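Local coordinates for protein nucleoporin NUP82 (Chaetomium thermophilum, PDB 5CWW) that probably serves as a structural component of the nuclear pore complex and a docking partner for transport factors, this fragment being its N-terminal beta-propeller region, at residues Val179-Gly184 with Pro286-Arg291; Val199-Leu204 with Pro215-Asp220. All coordinates share one frame; numbering follows the deposited sequence.

Interaction 1. Residues Val179-Gly184 with Pro286-Arg291; sequences VWHPLG and PLLPQR
The backbones stay well apart, coming nearest at Leu183 and Leu288 with 7.8 Å between their CA atoms, and side chains bridge the gap. His181 carries the contact. Its NE2 donates to the backbone O of Leu287 at 2.6 Å. The bond is nearly straight, 173° at the hydrogen. The oxygen lies in the plane of the ring, but the donor is tilted from the carbonyl plane. The other ring nitrogen, ND1, accepts a hydrogen bond from the backbone N of Leu183 at 3.1 Å, also in the ring plane. These two bonds fix the rotation of the ring and are consistent with a neutral imidazole protonated at NE2. CG lies anti to the backbone N (chi1 -159°), which carries the ring across to the 286-291 segment.

His181 to Gly184 form a type I turn at the end of strand 175-180. That strand is the first of a four-stranded antiparallel blade of the propeller. Pro286-Arg291 follows strand 281-284 of the next sheet along the chain, so the histidine ties two successive blades together.

Pro289 CD sits over one face of the imidazole, 3.7 Å from its centroid, as a CH-pi contact. Phe259 also meets the ring, with its plane inclined. The CD2 branch of Leu288 packs against His181 CE1, and also meets Leu183 CD1 at 3.9 Å. Pro289 further touches Ala189 and Val201 of the blade that contains 175-180.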
ATOM      1  N   VAL B 179       2.272   2.891  -7.394  1.00 42.89           N
ATOM      2  CA  VAL B 179       0.971   3.347  -7.862  1.00 44.98           C
ATOM      3  C   VAL B 179       1.034   4.822  -8.213  1.00 47.17           C
ATOM      4  O   VAL B 179       1.608   5.625  -7.481  1.00 46.98           O
ATOM      5  CB  VAL B 179      -0.134   3.109  -6.807  1.00 45.97           C
ATOM      6  CG1 VAL B 179      -0.387   1.619  -6.634  1.00 47.68           C
ATOM      7  CG2 VAL B 179       0.238   3.747  -5.472  1.00 46.20           C
ATOM      8  N   TRP B 180       0.453   5.171  -9.354  1.00 48.16           N
ATOM      9  CA  TRP B 180       0.465   6.545  -9.827  1.00 48.50           C
ATOM     10  C   TRP B 180      -0.594   7.337  -9.074  1.00 49.23           C
ATOM     11  O   TRP B 180      -1.683   6.829  -8.808  1.00 48.57           O
ATOM     12  CB  TRP B 180       0.224   6.593 -11.338  1.00 48.33           C
ATOM     13  CG  TRP B 180       1.287   5.865 -12.116  1.00 47.19           C
ATOM     14  CD1 TRP B 180       1.299   4.539 -12.448  1.00 46.78           C
ATOM     15  CD2 TRP B 180       2.500   6.420 -12.644  1.00 46.88           C
ATOM     16  NE1 TRP B 180       2.441   4.236 -13.153  1.00 47.54           N
ATOM     17  CE2 TRP B 180       3.194   5.373 -13.287  1.00 47.89           C
ATOM     18  CE3 TRP B 180       3.064   7.698 -12.638  1.00 47.32           C
ATOM     19  CZ2 TRP B 180       4.421   5.569 -13.917  1.00 50.16           C
ATOM     20  CZ3 TRP B 180       4.286   7.890 -13.264  1.00 49.27           C
ATOM     21  CH2 TRP B 180       4.950   6.831 -13.894  1.00 50.89           C
ATOM     22  N   HIS B 181      -0.276   8.576  -8.717  1.00 50.00           N
ATOM     23  CA  HIS B 181      -1.214   9.384  -7.949  1.00 48.84           C
ATOM     24  C   HIS B 181      -2.380   9.825  -8.838  1.00 48.35           C
ATOM     25  O   HIS B 181      -2.156  10.375  -9.913  1.00 50.85           O
ATOM     26  CB  HIS B 181      -0.522  10.604  -7.342  1.00 49.58           C
ATOM     27  CG  HIS B 181      -1.262  11.190  -6.181  1.00 47.43           C
ATOM     28  ND1 HIS B 181      -2.501  11.780  -6.309  1.00 49.43           N
ATOM     29  CD2 HIS B 181      -0.950  11.257  -4.866  1.00 47.67           C
ATOM     30  CE1 HIS B 181      -2.914  12.195  -5.126  1.00 48.31           C
ATOM     31  NE2 HIS B 181      -1.991  11.892  -4.233  1.00 47.40           N
ATOM     32  N   PRO B 182      -3.629   9.578  -8.400  1.00 48.09           N
ATOM     33  CA  PRO B 182      -4.806   9.934  -9.205  1.00 48.23           C
ATOM     34  C   PRO B 182      -4.866  11.412  -9.589  1.00 48.22           C
ATOM     35  O   PRO B 182      -5.510  11.762 -10.578  1.00 48.63           O
ATOM     36  CB  PRO B 182      -5.983   9.582  -8.283  1.00 48.94           C
ATOM     37  CG  PRO B 182      -5.453   8.591  -7.332  1.00 47.81           C
ATOM     38  CD  PRO B 182      -4.006   8.906  -7.143  1.00 46.44           C
ATOM     39  N   LEU B 183      -4.209  12.263  -8.805  1.00 49.23           N
ATOM     40  CA  LEU B 183      -4.290  13.708  -8.989  1.00 51.85           C
ATOM     41  C   LEU B 183      -2.960  14.302  -9.447  1.00 51.70           C
ATOM     42  O   LEU B 183      -2.796  15.520  -9.473  1.00 55.14           O
ATOM     43  CB  LEU B 183      -4.733  14.377  -7.688  1.00 53.84           C
ATOM     44  CG  LEU B 183      -6.029  13.842  -7.072  1.00 54.43           C
ATOM     45  CD1 LEU B 183      -6.338  14.573  -5.774  1.00 57.97           C
ATOM     46  CD2 LEU B 183      -7.191  13.956  -8.045  1.00 56.57           C
ATOM     47  N   GLY B 184      -2.016  13.439  -9.806  1.00 48.70           N
ATOM     48  CA  GLY B 184      -0.712  13.888 -10.259  1.00 47.11           C
ATOM     49  C   GLY B 184      -0.786  14.635 -11.575  1.00 50.47           C
ATOM     50  O   GLY B 184      -1.497  14.221 -12.487  1.00 50.43           O
ATOM     51  N   PRO B 286      -4.719  13.763   3.942  1.00 51.76           N
ATOM     52  CA  PRO B 286      -4.575  13.822   2.484  1.00 53.40           C
ATOM     53  C   PRO B 286      -3.126  13.724   2.010  1.00 53.68           C
ATOM     54  O   PRO B 286      -2.302  14.555   2.396  1.00 57.64           O
ATOM     55  CB  PRO B 286      -5.153  15.194   2.148  1.00 53.92           C
ATOM     56  CG  PRO B 286      -4.789  16.034   3.322  1.00 53.79           C
ATOM     57  CD  PRO B 286      -4.702  15.116   4.527  1.00 52.82           C
ATOM     58  N   LEU B 287      -2.828  12.726   1.184  1.00 51.99           N
ATOM     59  CA  LEU B 287      -1.491  12.557   0.628  1.00 48.87           C
ATOM     60  C   LEU B 287      -1.438  13.141  -0.779  1.00 46.30           C
ATOM     61  O   LEU B 287      -2.049  12.600  -1.702  1.00 49.13           O
ATOM     62  CB  LEU B 287      -1.097  11.079   0.605  1.00 49.28           C
ATOM     63  CG  LEU B 287       0.313  10.774   0.090  1.00 50.38           C
ATOM     64  CD1 LEU B 287       1.372  11.350   1.021  1.00 50.76           C
ATOM     65  CD2 LEU B 287       0.507   9.277  -0.084  1.00 50.75           C
ATOM     66  N   LEU B 288      -0.710  14.243  -0.930  1.00 44.42           N
ATOM     67  CA  LEU B 288      -0.611  14.938  -2.209  1.00 45.13           C
ATOM     68  C   LEU B 288       0.843  15.188  -2.603  1.00 50.21           C
ATOM     69  O   LEU B 288       1.692  15.415  -1.739  1.00 50.94           O
ATOM     70  CB  LEU B 288      -1.361  16.271  -2.149  1.00 43.77           C
ATOM     71  CG  LEU B 288      -2.891  16.222  -2.162  1.00 44.09           C
ATOM     72  CD1 LEU B 288      -3.454  17.599  -1.850  1.00 47.43           C
ATOM     73  CD2 LEU B 288      -3.410  15.733  -3.503  1.00 42.88           C
ATOM     74  N   PRO B 289       1.138  15.151  -3.910  1.00 56.19           N
ATOM     75  CA  PRO B 289       2.442  15.656  -4.350  1.00 57.07           C
ATOM     76  C   PRO B 289       2.501  17.177  -4.218  1.00 55.79           C
ATOM     77  O   PRO B 289       1.488  17.787  -3.876  1.00 57.20           O
ATOM     78  CB  PRO B 289       2.526  15.209  -5.815  1.00 59.67           C
ATOM     79  CG  PRO B 289       1.126  14.942  -6.226  1.00 59.89           C
ATOM     80  CD  PRO B 289       0.393  14.508  -5.006  1.00 58.09           C
ATOM     81  N   GLN B 290       3.664  17.772  -4.471  1.00 53.90           N
ATOM     82  CA  GLN B 290       3.834  19.218  -4.331  1.00 53.05           C
ATOM     83  C   GLN B 290       2.837  19.982  -5.189  1.00 52.95           C
ATOM     84  O   GLN B 290       2.389  21.068  -4.819  1.00 51.69           O
ATOM     85  CB  GLN B 290       5.257  19.632  -4.708  1.00 57.57           C
ATOM     86  CG  GLN B 290       6.317  19.109  -3.765  1.00 61.36           C
ATOM     87  CD  GLN B 290       7.705  19.615  -4.103  1.00 67.39           C
ATOM     88  OE1 GLN B 290       8.434  20.088  -3.229  1.00 70.58           O
ATOM     89  NE2 GLN B 290       8.083  19.511  -5.371  1.00 68.22           N
ATOM     90  N   ARG B 291       2.502  19.407  -6.338  1.00 56.40           N
ATOM     91  CA  ARG B 291       1.532  19.998  -7.249  1.00 61.61           C
ATOM     92  C   ARG B 291       0.538  18.930  -7.681  1.00 60.63           C
ATOM     93  O   ARG B 291       0.913  17.774  -7.868  1.00 59.89           O
ATOM     94  CB  ARG B 291       2.237  20.610  -8.460  1.00 69.42           C
ATOM     95  CG  ARG B 291       2.849  21.975  -8.187  1.00 75.41           C
ATOM     96  CD  ARG B 291       3.785  22.405  -9.304  1.00 84.96           C
ATOM     97  NE  ARG B 291       5.145  21.913  -9.096  1.00 91.45           N
ATOM     98  CZ  ARG B 291       6.082  22.551  -8.397  1.00 96.85           C
ATOM     99  NH1 ARG B 291       5.822  23.720  -7.826  1.00 98.97           N
ATOM    100  NH2 ARG B 291       7.288  22.016  -8.268  1.00 98.36           N
TER

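Interaction 2. Residues Val199-Leu204 with Pro215-Asp220; sequences VRVWEL and PTLAID
Strands 199-203 and 217-220 pair antiparallel, and Pro215 is the main bump at the start of 215-220. It fills the hollow between Trp202 and Arg200. Pro215 CB stands over the six-membered ring of Trp202, 3.8 Å from its centroid and 9° off the normal. Next to this, Pro215 CG lies alongside Arg200 CD at 3.9 Å. The small CB of Ala218 fits beside Arg200 CG on the same face of the sheet.

Val199, Val201, Leu217 and Ile219 form the other face, with Val201 CB and Leu217 CB 4.0 Å apart. Val199 and Ile219 are a hydrogen-bonded pair. At the other end a classic beta bulge adds a residue: Thr216 and Leu217 both face Val201. Thr216 N bonds to Val201 O at 2.9 Å, while the bond from Leu217 N is weak. With chi1 at 60°, Thr216 OG1 lies within reach of both Val201 O and Glu203 OE2, the latter at 2.9 Å. Glu203 OE2 also accepts a hydrogen bond from Gln290 N.

Strand 217-220 is the last of its blade. Strand 189-194 flanks 199-203 on the far side, where Thr192 OG1 bonds Trp202 NE1. Helix 221-225 follows directly and places Leu221 on Val199 and Leu224 on Ile219.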
ATOM      1  N   VAL B 199       7.038   5.509   2.445  1.00 43.10           N
ATOM      2  CA  VAL B 199       6.234   6.018   1.342  1.00 43.64           C
ATOM      3  C   VAL B 199       6.987   7.150   0.661  1.00 45.14           C
ATOM      4  O   VAL B 199       7.404   8.108   1.313  1.00 45.17           O
ATOM      5  CB  VAL B 199       4.855   6.517   1.824  1.00 42.00           C
ATOM      6  CG1 VAL B 199       4.035   7.066   0.659  1.00 41.08           C
ATOM      7  CG2 VAL B 199       4.100   5.395   2.522  1.00 42.57           C
ATOM      8  N   ARG B 200       7.167   7.029  -0.649  1.00 45.27           N
ATOM      9  CA  ARG B 200       7.907   8.025  -1.413  1.00 47.99           C
ATOM     10  C   ARG B 200       7.123   8.507  -2.624  1.00 48.16           C
ATOM     11  O   ARG B 200       6.693   7.711  -3.460  1.00 49.96           O
ATOM     12  CB  ARG B 200       9.260   7.458  -1.848  1.00 49.07           C
ATOM     13  CG  ARG B 200      10.323   7.537  -0.763  1.00 52.61           C
ATOM     14  CD  ARG B 200      11.643   6.958  -1.236  1.00 57.69           C
ATOM     15  NE  ARG B 200      11.729   5.526  -0.962  1.00 60.32           N
ATOM     16  CZ  ARG B 200      12.433   4.973   0.022  1.00 62.86           C
ATOM     17  NH1 ARG B 200      13.149   5.717   0.851  1.00 62.26           N
ATOM     18  NH2 ARG B 200      12.428   3.657   0.169  1.00 62.97           N
ATOM     19  N   VAL B 201       6.930   9.821  -2.688  1.00 47.60           N
ATOM     20  CA  VAL B 201       6.259  10.464  -3.808  1.00 47.14           C
ATOM     21  C   VAL B 201       7.292  11.021  -4.791  1.00 49.64           C
ATOM     22  O   VAL B 201       8.117  11.863  -4.425  1.00 51.76           O
ATOM     23  CB  VAL B 201       5.340  11.604  -3.328  1.00 43.93           C
ATOM     24  CG1 VAL B 201       4.603  12.233  -4.510  1.00 44.47           C
ATOM     25  CG2 VAL B 201       4.345  11.091  -2.281  1.00 41.99           C
ATOM     26  N   TRP B 202       7.243  10.546  -6.033  1.00 49.09           N
ATOM     27  CA  TRP B 202       8.129  11.024  -7.094  1.00 50.74           C
ATOM     28  C   TRP B 202       7.319  11.793  -8.125  1.00 53.13           C
ATOM     29  O   TRP B 202       6.315  11.286  -8.625  1.00 55.46           O
ATOM     30  CB  TRP B 202       8.851   9.860  -7.776  1.00 49.27           C
ATOM     31  CG  TRP B 202       9.375   8.815  -6.840  1.00 48.54           C
ATOM     32  CD1 TRP B 202       8.653   7.837  -6.216  1.00 47.30           C
ATOM     33  CD2 TRP B 202      10.737   8.624  -6.438  1.00 50.32           C
ATOM     34  NE1 TRP B 202       9.480   7.057  -5.445  1.00 47.45           N
ATOM     35  CE2 TRP B 202      10.765   7.519  -5.564  1.00 50.36           C
ATOM     36  CE3 TRP B 202      11.936   9.283  -6.731  1.00 52.75           C
ATOM     37  CZ2 TRP B 202      11.944   7.060  -4.980  1.00 51.76           C
ATOM     38  CZ3 TRP B 202      13.104   8.826  -6.147  1.00 54.92           C
ATOM     39  CH2 TRP B 202      13.100   7.725  -5.284  1.00 53.39           C
ATOM     40  N   GLU B 203       7.756  13.008  -8.445  1.00 52.11           N
ATOM     41  CA  GLU B 203       7.079  13.830  -9.445  1.00 52.08           C
ATOM     42  C   GLU B 203       7.967  13.991 -10.672  1.00 52.97           C
ATOM     43  O   GLU B 203       8.863  14.836 -10.706  1.00 55.01           O
ATOM     44  CB  GLU B 203       6.711  15.187  -8.848  1.00 52.51           C
ATOM     45  CG  GLU B 203       5.719  15.068  -7.693  1.00 50.25           C
ATOM     46  CD  GLU B 203       5.382  16.399  -7.058  1.00 51.44           C
ATOM     47  OE1 GLU B 203       4.960  17.321  -7.784  1.00 52.03           O
ATOM     48  OE2 GLU B 203       5.546  16.520  -5.825  1.00 50.77           O
ATOM     49  N   LEU B 204       7.694  13.176 -11.684  1.00 53.06           N
ATOM     50  CA  LEU B 204       8.622  12.972 -12.791  1.00 54.76           C
ATOM     51  C   LEU B 204       8.531  14.028 -13.886  1.00 58.10           C
ATOM     52  O   LEU B 204       7.446  14.470 -14.263  1.00 58.32           O
ATOM     53  CB  LEU B 204       8.393  11.590 -13.406  1.00 54.09           C
ATOM     54  CG  LEU B 204       8.350  10.432 -12.407  1.00 52.22           C
ATOM     55  CD1 LEU B 204       8.067   9.125 -13.125  1.00 52.47           C
ATOM     56  CD2 LEU B 204       9.652  10.346 -11.621  1.00 52.98           C
ATOM     57  N   PRO B 215      12.980  11.610  -4.400  1.00 51.07           N
ATOM     58  CA  PRO B 215      11.551  11.900  -4.267  1.00 50.85           C
ATOM     59  C   PRO B 215      11.300  13.299  -3.715  1.00 51.80           C
ATOM     60  O   PRO B 215      12.167  13.862  -3.049  1.00 52.67           O
ATOM     61  CB  PRO B 215      11.072  10.830  -3.289  1.00 49.48           C
ATOM     62  CG  PRO B 215      12.261  10.569  -2.423  1.00 50.07           C
ATOM     63  CD  PRO B 215      13.479  10.785  -3.284  1.00 51.68           C
ATOM     64  N   THR B 216      10.123  13.846  -3.996  1.00 51.84           N
ATOM     65  CA  THR B 216       9.730  15.148  -3.472  1.00 53.72           C
ATOM     66  C   THR B 216       9.293  15.012  -2.016  1.00 52.11           C
ATOM     67  O   THR B 216       9.396  15.957  -1.232  1.00 53.72           O
ATOM     68  CB  THR B 216       8.591  15.767  -4.299  1.00 54.82           C
ATOM     69  OG1 THR B 216       7.449  14.900  -4.268  1.00 53.82           O
ATOM     70  CG2 THR B 216       9.026  15.976  -5.743  1.00 56.80           C
ATOM     71  N   LEU B 217       8.793  13.829  -1.669  1.00 53.82           N
ATOM     72  CA  LEU B 217       8.320  13.546  -0.317  1.00 51.75           C
ATOM     73  C   LEU B 217       8.689  12.121   0.074  1.00 49.26           C
ATOM     74  O   LEU B 217       8.559  11.198  -0.730  1.00 50.04           O
ATOM     75  CB  LEU B 217       6.804  13.741  -0.221  1.00 53.87           C
ATOM     76  CG  LEU B 217       6.168  13.629   1.166  1.00 55.68           C
ATOM     77  CD1 LEU B 217       6.650  14.745   2.083  1.00 58.34           C
ATOM     78  CD2 LEU B 217       4.648  13.646   1.056  1.00 56.15           C
ATOM     79  N   ALA B 218       9.159  11.953   1.304  1.00 48.50           N
ATOM     80  CA  ALA B 218       9.547  10.644   1.816  1.00 47.20           C
ATOM     81  C   ALA B 218       9.081  10.518   3.255  1.00 47.37           C
ATOM     82  O   ALA B 218       9.485  11.300   4.114  1.00 50.22           O
ATOM     83  CB  ALA B 218      11.049  10.446   1.719  1.00 47.61           C
ATOM     84  N   ILE B 219       8.234   9.525   3.512  1.00 44.79           N
ATOM     85  CA  ILE B 219       7.615   9.354   4.820  1.00 45.22           C
ATOM     86  C   ILE B 219       7.920   7.976   5.389  1.00 44.11           C
ATOM     87  O   ILE B 219       7.590   6.960   4.779  1.00 42.53           O
ATOM     88  CB  ILE B 219       6.081   9.526   4.751  1.00 47.04           C
ATOM     89  CG1 ILE B 219       5.717  10.864   4.101  1.00 50.48           C
ATOM     90  CG2 ILE B 219       5.468   9.430   6.149  1.00 47.04           C
ATOM     91  CD1 ILE B 219       4.258  10.971   3.704  1.00 51.24           C
ATOM     92  N   ASP B 220       8.534   7.948   6.567  1.00 45.79           N
ATOM     93  CA  ASP B 220       8.718   6.706   7.304  1.00 46.33           C
ATOM     94  C   ASP B 220       7.513   6.492   8.213  1.00 45.76           C
ATOM     95  O   ASP B 220       7.399   7.120   9.267  1.00 46.17           O
ATOM     96  CB  ASP B 220      10.012   6.747   8.118  1.00 47.85           C
ATOM     97  CG  ASP B 220      10.384   5.395   8.702  1.00 49.28           C
ATOM     98  OD1 ASP B 220       9.522   4.488   8.738  1.00 47.54           O
ATOM     99  OD2 ASP B 220      11.546   5.241   9.135  1.00 52.46           O
TER

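How the interactions relate
Both interactions involve the same four-stranded sheet, which runs 175-180, 189-194, 198-203, 217-220. Interaction 1 leaves from the end of its first strand and interaction 2 joins its last two. Their centres are about 10 Å apart. Interaction 1 is buried and links this blade to a loop of the next one through a histidine and apolar side chains. Interaction 2 is partly buried, lies within one blade, and rests mainly on backbone pairing. The two meet at Glu203 and Thr216: Gln290 N lies 2.6 Å from Glu203 OE2, a probable hydrogen bond, and Gln290 NE2 lies 3.7 Å from Thr216 CG2. Loop 286-291 thus touches 179-184 and also the bulge end of interaction 2.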